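Local structure of D-mandelate dehydrogenase (Rhodotorula graminis, 2W2K) at residues A32-H37 with G63-P68; V6-D11 with I56-E61. The protein probably interconverts D-mandelate and its 2-keto acid with the help of a nicotinamide cofactor. All blocks are in the same frame, centred on the assembly; numbering follows the deposited sequence.

Contact 1: A32-H37 with G63-P68; sequences ANLTTH and GTESYP
His37 meets Ser66 and Pro68 in a way that shows how one aromatic ring can join two loops by its edge and by its face at once. At the edge, ND1 donates to Ser66 O over 2.9 Å in a nearly straight bond (178° at the hydrogen). The acceptor lies in the plane of the imidazole, whereas the donor stands well above the carbonyl plane of Ser66, so the bond is ideal only from the histidine's side. One face of the ring takes the cis-proline: Pro68 CD sits 3.9 Å from the ring centroid of His37, displaced toward the rim, in a CH-pi contact, and the two side chains cross at about a right angle. A chi1 of 161°, with CG anti to the backbone N, carries the ring out to Ser66 O. With an alanine in place of His37, Ser66 O would probably lose its N-H donor, and Pro68 CD the ring face it rests on.

Leu34 supplies an apolar patch, CD1 meeting Gly63 CA at 3.8 Å and CD2 meeting Ser66 CB at 4.1 Å. Glu65 CB lies 4.1 Å from Leu34 CB, and Glu65 CG rests 3.7 Å from Thr35 O. Within 63-68, Gly63 O accepts from both Ser66 N and Ser66 OG, the hydroxyl approaching nearly end-on at 2.7 Å; the same OG is also bonded to Trp69 NE1.

This is plain packing of two strand-to-helix loops at one end of a parallel sheet. Residues 32-37 run from strand 28-31 into helix 37-45, whose start is N-capped by Thr36 through Gly39 N. Residues 63-68 lead from strand 54-57 toward helix 71-74, and Phe40 of helix 37-45 packs against both Leu34 and Ser66.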
loop_
_atom_site.group_PDB
_atom_site.type_symbol
_atom_site.label_atom_id
_atom_site.label_comp_id
_atom_site.label_asym_id
_atom_site.label_seq_id
_atom_site.Cartn_x
_atom_site.Cartn_y
_atom_site.Cartn_z
ATOM N N ALA B 32 -9.835 -3.267 -38.955
ATOM C CA ALA B 32 -8.608 -2.884 -39.695
ATOM C C ALA B 32 -7.784 -4.112 -40.138
ATOM O O ALA B 32 -7.042 -4.058 -41.141
ATOM C CB ALA B 32 -7.726 -1.899 -38.851
ATOM N N ASN B 33 -7.932 -5.225 -39.419
ATOM C CA ASN B 33 -7.186 -6.454 -39.737
ATOM C C ASN B 33 -5.671 -6.200 -39.854
ATOM O O ASN B 33 -5.028 -6.565 -40.856
ATOM C CB ASN B 33 -7.750 -7.121 -41.015
ATOM C CG ASN B 33 -9.135 -7.740 -40.797
ATOM O OD1 ASN B 33 -9.435 -8.254 -39.723
ATOM N ND2 ASN B 33 -9.980 -7.694 -41.825
ATOM N N LEU B 34 -5.101 -5.570 -38.830
ATOM C CA LEU B 34 -3.710 -5.079 -38.940
ATOM C C LEU B 34 -2.666 -6.200 -39.100
ATOM O O LEU B 34 -2.816 -7.278 -38.511
ATOM C CB LEU B 34 -3.362 -4.168 -37.748
ATOM C CG LEU B 34 -4.117 -2.829 -37.612
ATOM C CD1 LEU B 34 -3.951 -2.307 -36.187
ATOM C CD2 LEU B 34 -3.655 -1.788 -38.616
ATOM N N THR B 35 -1.644 -5.942 -39.925
ATOM C CA THR B 35 -0.434 -6.793 -40.023
ATOM C C THR B 35 0.823 -6.028 -39.547
ATOM O O THR B 35 1.340 -6.291 -38.461
ATOM C CB THR B 35 -0.211 -7.368 -41.477
ATOM O OG1 THR B 35 -0.116 -6.300 -42.433
ATOM C CG2 THR B 35 -1.347 -8.308 -41.892
ATOM N N THR B 36 1.310 -5.087 -40.362
ATOM C CA THR B 36 2.442 -4.206 -39.983
ATOM C C THR B 36 2.098 -2.742 -40.274
ATOM O O THR B 36 1.152 -2.467 -41.013
ATOM C CB THR B 36 3.765 -4.581 -40.735
ATOM O OG1 THR B 36 3.635 -4.288 -42.138
ATOM C CG2 THR B 36 4.112 -6.062 -40.536
ATOM N N HIS B 37 2.857 -1.817 -39.690
ATOM C CA HIS B 37 2.678 -0.385 -39.925
ATOM C C HIS B 37 2.770 -0.003 -41.415
ATOM O O HIS B 37 1.922 0.764 -41.938
ATOM C CB HIS B 37 3.697 0.415 -39.094
ATOM C CG HIS B 37 3.907 1.826 -39.568
ATOM N ND1 HIS B 37 3.135 2.888 -39.138
ATOM C CD2 HIS B 37 4.815 2.348 -40.432
ATOM C CE1 HIS B 37 3.558 3.999 -39.717
ATOM N NE2 HIS B 37 4.567 3.697 -40.519
ATOM N N GLY B 63 -4.179 -2.305 -31.293
ATOM C CA GLY B 63 -3.835 -1.560 -32.508
ATOM C C GLY B 63 -2.389 -1.080 -32.627
ATOM O O GLY B 63 -2.095 -0.218 -33.459
ATOM N N THR B 64 -1.483 -1.641 -31.810
ATOM C CA THR B 64 -0.103 -1.137 -31.732
ATOM C C THR B 64 0.717 -1.403 -33.014
ATOM O O THR B 64 1.722 -0.726 -33.259
ATOM C CB THR B 64 0.692 -1.681 -30.485
ATOM O OG1 THR B 64 0.806 -3.100 -30.574
ATOM C CG2 THR B 64 0.001 -1.312 -29.147
ATOM N N GLU B 65 0.295 -2.397 -33.800
ATOM C CA GLU B 65 0.886 -2.692 -35.120
ATOM C C GLU B 65 0.835 -1.477 -36.065
ATOM O O GLU B 65 1.677 -1.336 -36.965
ATOM C CB GLU B 65 0.186 -3.889 -35.788
ATOM C CG GLU B 65 0.267 -5.236 -35.027
ATOM C CD GLU B 65 -0.878 -5.479 -34.058
ATOM O OE1 GLU B 65 -1.583 -4.528 -33.668
ATOM O OE2 GLU B 65 -1.030 -6.648 -33.645
ATOM N N SER B 66 -0.159 -0.610 -35.874
ATOM C CA SER B 66 -0.270 0.626 -36.679
ATOM C C SER B 66 0.757 1.746 -36.402
ATOM O O SER B 66 0.920 2.627 -37.250
ATOM C CB SER B 66 -1.708 1.197 -36.639
ATOM O OG SER B 66 -2.055 1.711 -35.360
ATOM N N TYR B 67 1.429 1.720 -35.245
ATOM C CA TYR B 67 2.264 2.848 -34.799
ATOM C C TYR B 67 3.544 3.008 -35.676
ATOM O O TYR B 67 4.068 2.014 -36.190
ATOM C CB TYR B 67 2.703 2.698 -33.333
ATOM C CG TYR B 67 1.657 2.655 -32.217
ATOM C CD1 TYR B 67 0.299 2.946 -32.436
ATOM C CD2 TYR B 67 2.053 2.317 -30.915
ATOM C CE1 TYR B 67 -0.646 2.886 -31.357
ATOM C CE2 TYR B 67 1.144 2.262 -29.859
ATOM C CZ TYR B 67 -0.204 2.542 -30.086
ATOM O OH TYR B 67 -1.072 2.469 -29.018
ATOM N N PRO B 68 4.040 4.251 -35.838
ATOM C CA PRO B 68 3.470 5.515 -35.353
ATOM C C PRO B 68 2.388 6.052 -36.294
ATOM O O PRO B 68 2.395 5.735 -37.505
ATOM C CB PRO B 68 4.678 6.467 -35.369
ATOM C CG PRO B 68 5.509 5.976 -36.547
ATOM C CD PRO B 68 5.326 4.467 -36.547
#

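Contact 2: V6-D11 with I56-E61; sequences VLLLGD and IKLAVE
Leu7, Leu9 and Ile56 carry the backbone pairing here, in the pattern by which one residue of a parallel strand bonds to the two residues flanking its bridge partner. Ile56 N donates to Leu7 O and Leu9 N donates to Ile56 O, each at 3.1 Å, with Leu8 facing Ile56 across the bridge.

Where the two segments diverge past the strand ends, a water takes over. It donates to Leu9 O and to Asp11 O, 2.7 Å and 2.9 Å away respectively, and accepts from Leu58 N, so that three backbone polar groups beyond the last direct bond are satisfied together.

The apolar contacts gather on the sheet face that bears Val6, Leu8, Ile56 and Leu58. Ile56 CG2 lies between two neighbours of the other strand, 3.7 Å from Val6 CG1 and 3.9 Å from Leu8 CD1. A chi1 of -160° turns the longer CG1 branch of Ile56 anti to its backbone N, leaving the CG2 methyl to make both contacts. Farther along, Leu58 CD1 touches Leu8 CD1 at 4.1 Å.

Strand 5-8 lies between 28-31 and 54-57 in a five-stranded parallel sheet of order 2-1-3-4-5, consistent with the flavodoxin-like substrate-binding domain of related D-2-hydroxyacid dehydrogenases. Helix 17-26 packs on this face through Trp20 and Phe23, and helix 310-330 through Thr320, Met321 and Ile324.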
loop_
_atom_site.group_PDB
_atom_site.type_symbol
_atom_site.label_atom_id
_atom_site.label_comp_id
_atom_site.label_asym_id
_atom_site.label_seq_id
_atom_site.Cartn_x
_atom_site.Cartn_y
_atom_site.Cartn_z
ATOM N N VAL B 6 -17.118 3.323 -39.215
ATOM C CA VAL B 6 -16.095 3.438 -38.138
ATOM C C VAL B 6 -14.993 2.360 -38.283
ATOM O O VAL B 6 -15.287 1.148 -38.254
ATOM C CB VAL B 6 -16.766 3.343 -36.716
ATOM C CG1 VAL B 6 -15.732 3.498 -35.565
ATOM C CG2 VAL B 6 -17.919 4.371 -36.561
ATOM N N LEU B 7 -13.731 2.794 -38.457
ATOM C CA LEU B 7 -12.597 1.861 -38.513
ATOM C C LEU B 7 -12.234 1.418 -37.083
ATOM O O LEU B 7 -11.971 2.269 -36.238
ATOM C CB LEU B 7 -11.365 2.534 -39.177
ATOM C CG LEU B 7 -10.154 1.591 -39.398
ATOM C CD1 LEU B 7 -10.477 0.595 -40.509
ATOM C CD2 LEU B 7 -8.915 2.407 -39.775
ATOM N N LEU B 8 -12.184 0.097 -36.852
ATOM C CA LEU B 8 -11.821 -0.507 -35.544
ATOM C C LEU B 8 -10.355 -0.914 -35.527
ATOM O O LEU B 8 -9.961 -1.774 -36.311
ATOM C CB LEU B 8 -12.694 -1.752 -35.270
ATOM C CG LEU B 8 -12.394 -2.593 -34.010
ATOM C CD1 LEU B 8 -12.485 -1.728 -32.722
ATOM C CD2 LEU B 8 -13.331 -3.777 -33.902
ATOM N N LEU B 9 -9.548 -0.276 -34.661
ATOM C CA LEU B 9 -8.125 -0.597 -34.505
ATOM C C LEU B 9 -7.923 -1.674 -33.442
ATOM O O LEU B 9 -8.011 -1.408 -32.227
ATOM C CB LEU B 9 -7.284 0.645 -34.136
ATOM C CG LEU B 9 -7.114 1.832 -35.086
ATOM C CD1 LEU B 9 -6.157 2.878 -34.430
ATOM C CD2 LEU B 9 -6.605 1.419 -36.474
ATOM N N GLY B 10 -7.656 -2.893 -33.897
ATOM C CA GLY B 10 -7.489 -4.022 -32.974
ATOM C C GLY B 10 -8.781 -4.675 -32.490
ATOM O O GLY B 10 -9.821 -4.598 -33.172
ATOM N N ASP B 11 -8.721 -5.296 -31.302
ATOM C CA ASP B 11 -9.833 -6.105 -30.760
ATOM C C ASP B 11 -11.154 -5.322 -30.501
ATOM O O ASP B 11 -11.127 -4.136 -30.154
ATOM C CB ASP B 11 -9.416 -6.790 -29.438
ATOM C CG ASP B 11 -8.466 -7.984 -29.632
ATOM O OD1 ASP B 11 -8.279 -8.463 -30.768
ATOM O OD2 ASP B 11 -7.893 -8.435 -28.615
ATOM N N ILE B 56 -12.053 4.233 -33.896
ATOM C CA ILE B 56 -12.123 3.862 -32.455
ATOM C C ILE B 56 -11.021 2.851 -32.026
ATOM O O ILE B 56 -10.649 1.921 -32.784
ATOM C CB ILE B 56 -13.586 3.325 -32.076
ATOM C CG1 ILE B 56 -13.856 3.411 -30.550
ATOM C CG2 ILE B 56 -13.865 1.950 -32.710
ATOM C CD1 ILE B 56 -15.333 3.145 -30.083
ATOM N N LYS B 57 -10.497 3.057 -30.816
ATOM C CA LYS B 57 -9.376 2.256 -30.260
ATOM C C LYS B 57 -9.731 1.994 -28.780
ATOM O O LYS B 57 -9.605 2.901 -27.917
ATOM C CB LYS B 57 -8.056 3.058 -30.422
ATOM C CG LYS B 57 -6.708 2.283 -30.090
ATOM C CD LYS B 57 -5.537 3.298 -30.054
ATOM C CE LYS B 57 -4.133 2.683 -29.809
ATOM N NZ LYS B 57 -3.934 2.052 -28.451
ATOM N N LEU B 58 -10.205 0.770 -28.491
ATOM C CA LEU B 58 -10.876 0.448 -27.207
ATOM C C LEU B 58 -9.958 0.166 -26.000
ATOM O O LEU B 58 -10.434 0.120 -24.846
ATOM C CB LEU B 58 -11.859 -0.728 -27.402
ATOM C CG LEU B 58 -13.044 -0.455 -28.359
ATOM C CD1 LEU B 58 -13.740 -1.770 -28.776
ATOM C CD2 LEU B 58 -14.050 0.450 -27.724
ATOM N N ALA B 59 -8.665 -0.038 -26.256
ATOM C CA ALA B 59 -7.701 -0.345 -25.197
ATOM C C ALA B 59 -6.312 0.192 -25.554
ATOM O O ALA B 59 -5.962 0.307 -26.727
ATOM C CB ALA B 59 -7.617 -1.879 -24.934
ATOM N N VAL B 60 -5.512 0.465 -24.528
ATOM C CA VAL B 60 -4.168 1.044 -24.729
ATOM C C VAL B 60 -3.282 0.080 -25.526
ATOM O O VAL B 60 -2.514 0.498 -26.427
ATOM C CB VAL B 60 -3.518 1.425 -23.358
ATOM C CG1 VAL B 60 -2.014 1.699 -23.516
ATOM C CG2 VAL B 60 -4.210 2.654 -22.758
ATOM N N GLU B 61 -3.414 -1.213 -25.215
ATOM C CA GLU B 61 -2.639 -2.267 -25.893
ATOM C C GLU B 61 -3.176 -2.719 -27.276
ATOM O O GLU B 61 -2.574 -3.598 -27.903
ATOM C CB GLU B 61 -2.467 -3.501 -24.971
ATOM C CG GLU B 61 -3.751 -4.296 -24.678
ATOM C CD GLU B 61 -4.562 -3.763 -23.485
ATOM O OE1 GLU B 61 -4.301 -2.651 -22.978
ATOM O OE2 GLU B 61 -5.478 -4.482 -23.049
HETATM O O HOH W 1 -9.822 -1.531 -30.254
#

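How the contacts relate
Both contacts belong to the five-stranded parallel sheet domain, their centres about 10 Å apart. Contact 2 joins strands 5-8 and 54-57, and contact 1 joins the loops that follow strands 28-31 and 54-57. Along the chain their segments alternate: 6-11, 32-37, 56-61, then 63-68. They meet directly where Ala32 N comes within 3.0 Å of Leu8 O, a probable hydrogen bond, and where Lys57 NZ bonds to Tyr67 OH. Sheet pairing thus passes into loop packing beyond the strand ends. Both lie away from the NAD-binding residues, which belong to the part of the chain containing the seven-stranded sheet.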